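Local coordinates for thiol peroxidase (Aquifex aeolicus, PDB 2YZH), which probably reduces hydrogen peroxide and organic hydroperoxides to water and alcohols, drawing its electrons from thioredoxin, and so protects the cell from oxidative stress, at residues Val49-Thr54 with Arg134-Ile139; Val145-Leu150 with Asp161-Lys166. One frame throughout, in Å; residues are numbered along the deposited sequence.

Overall arrangement
Both contacts lie in the same half of the thioredoxin-fold sheet, toward the edge formed by strand 145-150. Contact 1 joins two neighbouring strands, 49-54 and 135-139, close to the centre of the chain, and all its residues are buried. Contact 2 lies further out. There strand 145-150, the outermost strand of this chain at that edge, meets the C-terminal helix 160-170. The two contacts touch, because strands 135-139 and 145-150 are neighbours in the sheet. The helix also packs on V136 and I138 of contact 1. Chemistry follows place: contact 1 rests on backbone hydrogen bonds and aliphatic side chains, whereas contact 2 uses a tyrosine-glutamate bond, a lysine chain and a water.

Contact 1: Val49-Thr54 with Arg134-Ile139; sequences VQVIIT and RAVFII
Q50 and I139, I52 and F137, and T54 and A135 form three hydrogen-bonded pairs between two antiparallel strands. Each pair closes a two-way ring of backbone bonds. The bond from I139 N to Q50 O is the shortest, at 2.7 Å. At the other end the bond from A135 N to T54 O is longer, 3.2 Å. V51 with I138 and I53 with V136 are the non-hydrogen-bonded pairs. Their CA atoms add CH...O contacts, such as I138 CA to Q50 O at 3.2 Å.

The apolar contacts fall on two faces. V51, I53, V136 and I138 share the face covered by helices 61-73 and 160-170. Beside them V49 CG1 meets I138 CG2 at 3.8 Å, the two side chains crossing at a slant. On the other face Q50 CB lies 3.9 Å from I139 CB. I52 CD1 reaches I139 CG1 at 4.3 Å. The F137 ring turns its edge to the carbonyl oxygen I52 O and meets the Y119 ring edge-to-face.

T54 OG1 (chi1 59°) leans toward the other strand, 3.5 Å from A135 CB, and bonds to A133 O just before it. Q50 OE1 takes the N-H of G43. R134 NH2 bonds to I154 O and NH1 forms a salt bridge with E66, while the side chain touches C63, the predicted peroxidatic cysteine. Here the parallel strands of the peroxiredoxin thioredoxin fold meet its antiparallel C-terminal strands.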
ATOM      1  N   VAL D  49      -9.471  28.406  -5.811  1.00 19.85           N
ATOM      2  CA  VAL D  49     -10.480  27.471  -5.322  1.00 19.60           C
ATOM      3  C   VAL D  49     -10.276  26.135  -6.025  1.00 18.26           C
ATOM      4  O   VAL D  49     -10.174  26.077  -7.248  1.00 19.04           O
ATOM      5  CB  VAL D  49     -11.916  27.987  -5.588  1.00 20.47           C
ATOM      6  CG1 VAL D  49     -12.928  26.889  -5.297  1.00 19.45           C
ATOM      7  CG2 VAL D  49     -12.203  29.189  -4.699  1.00 20.82           C
ATOM      8  N   GLN D  50     -10.213  25.060  -5.250  1.00 17.83           N
ATOM      9  CA  GLN D  50      -9.996  23.743  -5.825  1.00 16.21           C
ATOM     10  C   GLN D  50     -11.241  22.878  -5.796  1.00 16.70           C
ATOM     11  O   GLN D  50     -11.975  22.861  -4.812  1.00 17.76           O
ATOM     12  CB  GLN D  50      -8.893  23.004  -5.065  1.00 16.62           C
ATOM     13  CG  GLN D  50      -7.587  23.740  -4.924  1.00 16.13           C
ATOM     14  CD  GLN D  50      -6.576  22.922  -4.144  1.00 17.96           C
ATOM     15  OE1 GLN D  50      -6.188  21.836  -4.571  1.00 17.06           O
ATOM     16  NE2 GLN D  50      -6.154  23.433  -2.992  1.00 15.06           N
ATOM     17  N   VAL D  51     -11.466  22.158  -6.885  1.00 16.69           N
ATOM     18  CA  VAL D  51     -12.595  21.249  -6.987  1.00 17.03           C
ATOM     19  C   VAL D  51     -12.009  19.878  -7.299  1.00 17.61           C
ATOM     20  O   VAL D  51     -11.419  19.675  -8.358  1.00 18.34           O
ATOM     21  CB  VAL D  51     -13.565  21.655  -8.118  1.00 16.82           C
ATOM     22  CG1 VAL D  51     -14.724  20.658  -8.195  1.00 16.69           C
ATOM     23  CG2 VAL D  51     -14.090  23.061  -7.868  1.00 17.85           C
ATOM     24  N   ILE D  52     -12.157  18.952  -6.360  1.00 17.29           N
ATOM     25  CA  ILE D  52     -11.641  17.601  -6.515  1.00 14.67           C
ATOM     26  C   ILE D  52     -12.828  16.664  -6.684  1.00 14.89           C
ATOM     27  O   ILE D  52     -13.668  16.542  -5.796  1.00 15.79           O
ATOM     28  CB  ILE D  52     -10.820  17.195  -5.280  1.00 16.95           C
ATOM     29  CG1 ILE D  52      -9.666  18.184  -5.089  1.00 17.59           C
ATOM     30  CG2 ILE D  52     -10.293  15.778  -5.437  1.00 16.70           C
ATOM     31  CD1 ILE D  52      -8.884  17.980  -3.806  1.00 19.99           C
ATOM     32  N   ILE D  53     -12.885  16.008  -7.836  1.00 14.22           N
ATOM     33  CA  ILE D  53     -13.972  15.103  -8.168  1.00 13.58           C
ATOM     34  C   ILE D  53     -13.442  13.677  -8.237  1.00 14.56           C
ATOM     35  O   ILE D  53     -12.595  13.371  -9.070  1.00 15.79           O
ATOM     36  CB  ILE D  53     -14.573  15.492  -9.542  1.00 16.82           C
ATOM     37  CG1 ILE D  53     -15.047  16.950  -9.489  1.00 16.10           C
ATOM     38  CG2 ILE D  53     -15.700  14.535  -9.920  1.00 17.92           C
ATOM     39  CD1 ILE D  53     -15.355  17.567 -10.845  1.00 15.25           C
ATOM     40  N   THR D  54     -13.924  12.803  -7.363  1.00 13.84           N
ATOM     41  CA  THR D  54     -13.450  11.427  -7.398  1.00 12.78           C
ATOM     42  C   THR D  54     -14.448  10.522  -8.101  1.00 13.94           C
ATOM     43  O   THR D  54     -15.661  10.693  -7.972  1.00 13.79           O
ATOM     44  CB  THR D  54     -13.169  10.879  -5.980  1.00 13.81           C
ATOM     45  OG1 THR D  54     -14.365  10.935  -5.188  1.00 16.17           O
ATOM     46  CG2 THR D  54     -12.066  11.705  -5.305  1.00 11.09           C
ATOM     47  N   ARG D 134     -17.702   7.847  -5.649  1.00 14.71           N
ATOM     48  CA  ARG D 134     -18.042   9.061  -6.380  1.00 14.50           C
ATOM     49  C   ARG D 134     -18.338  10.197  -5.412  1.00 14.38           C
ATOM     50  O   ARG D 134     -19.329  10.164  -4.672  1.00 13.43           O
ATOM     51  CB  ARG D 134     -19.250   8.792  -7.283  1.00 14.80           C
ATOM     52  CG  ARG D 134     -19.473   9.819  -8.387  1.00 16.71           C
ATOM     53  CD  ARG D 134     -20.703   9.445  -9.222  1.00 13.97           C
ATOM     54  NE  ARG D 134     -20.649   8.061  -9.696  1.00 14.96           N
ATOM     55  CZ  ARG D 134     -19.796   7.609 -10.610  1.00 17.47           C
ATOM     56  NH1 ARG D 134     -18.914   8.434 -11.164  1.00 17.50           N
ATOM     57  NH2 ARG D 134     -19.812   6.331 -10.962  1.00 16.88           N
ATOM     58  N   ALA D 135     -17.474  11.205  -5.410  1.00 11.70           N
ATOM     59  CA  ALA D 135     -17.650  12.334  -4.513  1.00 13.33           C
ATOM     60  C   ALA D 135     -17.100  13.622  -5.104  1.00 14.38           C
ATOM     61  O   ALA D 135     -16.393  13.607  -6.114  1.00 16.40           O
ATOM     62  CB  ALA D 135     -16.962  12.051  -3.187  1.00 12.62           C
ATOM     63  N   VAL D 136     -17.438  14.732  -4.460  1.00 14.47           N
ATOM     64  CA  VAL D 136     -16.974  16.043  -4.879  1.00 15.06           C
ATOM     65  C   VAL D 136     -16.584  16.848  -3.658  1.00 15.12           C
ATOM     66  O   VAL D 136     -17.312  16.884  -2.669  1.00 16.88           O
ATOM     67  CB  VAL D 136     -18.056  16.825  -5.646  1.00 13.21           C
ATOM     68  CG1 VAL D 136     -17.514  18.207  -6.030  1.00 16.70           C
ATOM     69  CG2 VAL D 136     -18.462  16.062  -6.887  1.00 14.14           C
ATOM     70  N   PHE D 137     -15.421  17.485  -3.734  1.00 14.29           N
ATOM     71  CA  PHE D 137     -14.918  18.310  -2.650  1.00 15.40           C
ATOM     72  C   PHE D 137     -14.567  19.657  -3.240  1.00 16.41           C
ATOM     73  O   PHE D 137     -14.094  19.733  -4.367  1.00 15.52           O
ATOM     74  CB  PHE D 137     -13.637  17.710  -2.057  1.00 14.14           C
ATOM     75  CG  PHE D 137     -13.823  16.349  -1.466  1.00 14.27           C
ATOM     76  CD1 PHE D 137     -14.311  16.200  -0.176  1.00 14.27           C
ATOM     77  CD2 PHE D 137     -13.555  15.212  -2.223  1.00 14.17           C
ATOM     78  CE1 PHE D 137     -14.537  14.932   0.360  1.00 14.08           C
ATOM     79  CE2 PHE D 137     -13.779  13.944  -1.699  1.00 15.19           C
ATOM     80  CZ  PHE D 137     -14.272  13.807  -0.404  1.00 13.56           C
ATOM     81  N   ILE D 138     -14.817  20.716  -2.486  1.00 15.50           N
ATOM     82  CA  ILE D 138     -14.443  22.047  -2.931  1.00 16.66           C
ATOM     83  C   ILE D 138     -13.598  22.595  -1.798  1.00 14.38           C
ATOM     84  O   ILE D 138     -14.032  22.623  -0.645  1.00 15.27           O
ATOM     85  CB  ILE D 138     -15.660  22.952  -3.176  1.00 15.67           C
ATOM     86  CG1 ILE D 138     -16.531  22.354  -4.283  1.00 15.90           C
ATOM     87  CG2 ILE D 138     -15.187  24.334  -3.606  1.00 18.69           C
ATOM     88  CD1 ILE D 138     -17.796  23.152  -4.562  1.00 19.35           C
ATOM     89  N   ILE D 139     -12.377  22.994  -2.129  1.00 15.09           N
ATOM     90  CA  ILE D 139     -11.435  23.515  -1.148  1.00 14.63           C
ATOM     91  C   ILE D 139     -11.267  25.017  -1.338  1.00 16.39           C
ATOM     92  O   ILE D 139     -11.062  25.478  -2.462  1.00 17.29           O
ATOM     93  CB  ILE D 139     -10.054  22.834  -1.318  1.00 15.57           C
ATOM     94  CG1 ILE D 139     -10.232  21.313  -1.437  1.00 16.14           C
ATOM     95  CG2 ILE D 139      -9.140  23.201  -0.163  1.00 13.89           C
ATOM     96  CD1 ILE D 139     -11.055  20.675  -0.328  1.00 17.86           C
TER

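Contact 2: Val145-Leu150 with Asp161-Lys166; sequences VAYVQL and DEVVNK
Strand 145-150 and helix 160-170 are the last two elements of the C-terminal beta-beta-alpha unit of the thioredoxin fold, and Y147 is the main bridge between them. The strand and helix segments run antiparallel, with axes 10.1 Å apart. A146 and Y147 form a classic beta bulge opposite I138. Y147 carries CG anti to its N (chi1 169°), which sends the ring across to the helix.

There Y147 OH donates a short bond to E162 OE2, 2.5 Å. The oxygen is met on its anti side, 32° out of the carboxylate plane. Ring and carboxylate stand nearly perpendicular, 86° apart. Q149 NE2 donates to the same Y147 OH at 2.9 Å, while Q149 OE1 accepts from N159 N. V163 CG2 packs on Y147 CE2 at 4.1 Å and also touches the Q149 amide.

At the other end of the ring K166 CG lies 3.9 Å from Y147 CB. The lysine chain bends at chi2, and K166 CE comes to 3.6 Å from A146 O. A water donates to A146 O and accepts from K166 NZ, which also forms a salt bridge with E169. A phenylalanine in place of Y147 would probably keep much of the packing but leave E162 OE2 and Q149 NE2 without their shared hydroxyl partner.

Y147 OH thus both donates and accepts, and these two bonds should hold the hydroxyl end of the ring in place. The E162 charge is probably steadied by the hydroxyl.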
ATOM      1  N   VAL D 145     -11.781  22.418   3.667  1.00 16.02           N
ATOM      2  CA  VAL D 145     -12.867  21.811   2.916  1.00 14.46           C
ATOM      3  C   VAL D 145     -14.062  22.743   3.109  1.00 16.42           C
ATOM      4  O   VAL D 145     -14.529  22.938   4.226  1.00 17.42           O
ATOM      5  CB  VAL D 145     -13.217  20.412   3.465  1.00 14.29           C
ATOM      6  CG1 VAL D 145     -14.379  19.828   2.682  1.00 14.89           C
ATOM      7  CG2 VAL D 145     -11.995  19.504   3.384  1.00 14.65           C
ATOM      8  N   ALA D 146     -14.553  23.315   2.019  1.00 17.05           N
ATOM      9  CA  ALA D 146     -15.670  24.245   2.092  1.00 18.46           C
ATOM     10  C   ALA D 146     -16.983  23.612   1.667  1.00 18.85           C
ATOM     11  O   ALA D 146     -18.052  24.173   1.906  1.00 19.65           O
ATOM     12  CB  ALA D 146     -15.376  25.465   1.225  1.00 20.06           C
ATOM     13  N   TYR D 147     -16.900  22.439   1.048  1.00 18.20           N
ATOM     14  CA  TYR D 147     -18.083  21.744   0.561  1.00 18.54           C
ATOM     15  C   TYR D 147     -17.783  20.273   0.305  1.00 18.87           C
ATOM     16  O   TYR D 147     -16.667  19.918  -0.076  1.00 17.86           O
ATOM     17  CB  TYR D 147     -18.543  22.399  -0.746  1.00 17.98           C
ATOM     18  CG  TYR D 147     -19.604  21.638  -1.510  1.00 18.23           C
ATOM     19  CD1 TYR D 147     -20.960  21.875  -1.285  1.00 20.41           C
ATOM     20  CD2 TYR D 147     -19.250  20.694  -2.473  1.00 16.56           C
ATOM     21  CE1 TYR D 147     -21.939  21.191  -2.007  1.00 20.37           C
ATOM     22  CE2 TYR D 147     -20.215  20.004  -3.194  1.00 18.68           C
ATOM     23  CZ  TYR D 147     -21.559  20.259  -2.957  1.00 19.53           C
ATOM     24  OH  TYR D 147     -22.512  19.583  -3.683  1.00 19.56           O
ATOM     25  N   VAL D 148     -18.783  19.421   0.512  1.00 20.03           N
ATOM     26  CA  VAL D 148     -18.628  17.991   0.267  1.00 18.52           C
ATOM     27  C   VAL D 148     -19.920  17.382  -0.259  1.00 19.38           C
ATOM     28  O   VAL D 148     -21.019  17.766   0.153  1.00 19.73           O
ATOM     29  CB  VAL D 148     -18.242  17.202   1.550  1.00 19.44           C
ATOM     30  CG1 VAL D 148     -16.938  17.726   2.127  1.00 19.67           C
ATOM     31  CG2 VAL D 148     -19.358  17.299   2.576  1.00 22.10           C
ATOM     32  N   GLN D 149     -19.783  16.447  -1.191  1.00 16.68           N
ATOM     33  CA  GLN D 149     -20.926  15.733  -1.725  1.00 16.01           C
ATOM     34  C   GLN D 149     -20.513  14.296  -2.001  1.00 15.94           C
ATOM     35  O   GLN D 149     -19.628  14.037  -2.813  1.00 16.16           O
ATOM     36  CB  GLN D 149     -21.464  16.356  -3.018  1.00 16.01           C
ATOM     37  CG  GLN D 149     -22.594  15.505  -3.612  1.00 17.38           C
ATOM     38  CD  GLN D 149     -23.099  15.982  -4.965  1.00 17.66           C
ATOM     39  OE1 GLN D 149     -23.724  15.216  -5.699  1.00 18.03           O
ATOM     40  NE2 GLN D 149     -22.841  17.243  -5.298  1.00 19.36           N
ATOM     41  N   LEU D 150     -21.138  13.367  -1.292  1.00 15.68           N
ATOM     42  CA  LEU D 150     -20.861  11.958  -1.491  1.00 15.39           C
ATOM     43  C   LEU D 150     -22.111  11.381  -2.132  1.00 14.14           C
ATOM     44  O   LEU D 150     -23.162  11.333  -1.495  1.00 14.07           O
ATOM     45  CB  LEU D 150     -20.604  11.253  -0.158  1.00 15.81           C
ATOM     46  CG  LEU D 150     -20.417   9.736  -0.275  1.00 14.85           C
ATOM     47  CD1 LEU D 150     -19.141   9.442  -1.065  1.00 13.91           C
ATOM     48  CD2 LEU D 150     -20.331   9.110   1.107  1.00 15.20           C
ATOM     49  N   ASP D 161     -25.350  21.039 -10.557  1.00 28.74           N
ATOM     50  CA  ASP D 161     -25.672  22.431 -10.257  1.00 29.60           C
ATOM     51  C   ASP D 161     -25.217  22.879  -8.875  1.00 28.42           C
ATOM     52  O   ASP D 161     -24.677  23.973  -8.719  1.00 27.68           O
ATOM     53  CB  ASP D 161     -27.180  22.664 -10.391  1.00 33.15           C
ATOM     54  CG  ASP D 161     -27.690  22.368 -11.785  1.00 37.32           C
ATOM     55  OD1 ASP D 161     -27.117  22.914 -12.754  1.00 38.17           O
ATOM     56  OD2 ASP D 161     -28.663  21.591 -11.909  1.00 39.31           O
ATOM     57  N   GLU D 162     -25.444  22.034  -7.875  1.00 28.11           N
ATOM     58  CA  GLU D 162     -25.068  22.353  -6.503  1.00 29.08           C
ATOM     59  C   GLU D 162     -23.587  22.708  -6.405  1.00 26.59           C
ATOM     60  O   GLU D 162     -23.205  23.648  -5.709  1.00 27.73           O
ATOM     61  CB  GLU D 162     -25.389  21.169  -5.585  1.00 30.34           C
ATOM     62  CG  GLU D 162     -25.153  21.439  -4.109  1.00 35.25           C
ATOM     63  CD  GLU D 162     -25.613  20.294  -3.226  1.00 37.66           C
ATOM     64  OE1 GLU D 162     -26.825  19.982  -3.235  1.00 40.29           O
ATOM     65  OE2 GLU D 162     -24.765  19.703  -2.526  1.00 36.78           O
ATOM     66  N   VAL D 163     -22.757  21.950  -7.108  1.00 26.29           N
ATOM     67  CA  VAL D 163     -21.322  22.192  -7.104  1.00 24.77           C
ATOM     68  C   VAL D 163     -21.024  23.549  -7.747  1.00 25.97           C
ATOM     69  O   VAL D 163     -20.381  24.409  -7.142  1.00 25.78           O
ATOM     70  CB  VAL D 163     -20.577  21.084  -7.882  1.00 23.59           C
ATOM     71  CG1 VAL D 163     -19.097  21.375  -7.908  1.00 22.70           C
ATOM     72  CG2 VAL D 163     -20.841  19.725  -7.238  1.00 22.60           C
ATOM     73  N   VAL D 164     -21.506  23.733  -8.973  1.00 27.16           N
ATOM     74  CA  VAL D 164     -21.294  24.973  -9.714  1.00 28.77           C
ATOM     75  C   VAL D 164     -21.658  26.214  -8.901  1.00 28.25           C
ATOM     76  O   VAL D 164     -20.885  27.167  -8.836  1.00 28.19           O
ATOM     77  CB  VAL D 164     -22.117  24.987 -11.019  1.00 30.27           C
ATOM     78  CG1 VAL D 164     -21.916  26.309 -11.751  1.00 31.54           C
ATOM     79  CG2 VAL D 164     -21.700  23.824 -11.903  1.00 30.29           C
ATOM     80  N   ASN D 165     -22.832  26.202  -8.280  1.00 29.26           N
ATOM     81  CA  ASN D 165     -23.270  27.345  -7.487  1.00 29.58           C
ATOM     82  C   ASN D 165     -22.333  27.632  -6.320  1.00 28.68           C
ATOM     83  O   ASN D 165     -22.041  28.789  -6.022  1.00 28.22           O
ATOM     84  CB  ASN D 165     -24.689  27.118  -6.961  1.00 32.86           C
ATOM     85  CG  ASN D 165     -25.688  26.872  -8.075  1.00 34.64           C
ATOM     86  OD1 ASN D 165     -25.655  27.537  -9.111  1.00 36.37           O
ATOM     87  ND2 ASN D 165     -26.590  25.919  -7.862  1.00 36.39           N
ATOM     88  N   LYS D 166     -21.856  26.579  -5.663  1.00 26.88           N
ATOM     89  CA  LYS D 166     -20.951  26.751  -4.537  1.00 25.34           C
ATOM     90  C   LYS D 166     -19.638  27.379  -5.000  1.00 25.80           C
ATOM     91  O   LYS D 166     -19.127  28.307  -4.369  1.00 26.90           O
ATOM     92  CB  LYS D 166     -20.677  25.402  -3.865  1.00 25.94           C
ATOM     93  CG  LYS D 166     -19.848  25.513  -2.598  1.00 26.15           C
ATOM     94  CD  LYS D 166     -20.568  26.332  -1.540  1.00 27.12           C
ATOM     95  CE  LYS D 166     -19.716  26.489  -0.298  1.00 28.85           C
ATOM     96  NZ  LYS D 166     -20.426  27.241   0.781  1.00 33.54           N
TER
HETATM   97  O   HOH W   1     -18.562  26.618   3.054  1.00 32.39           O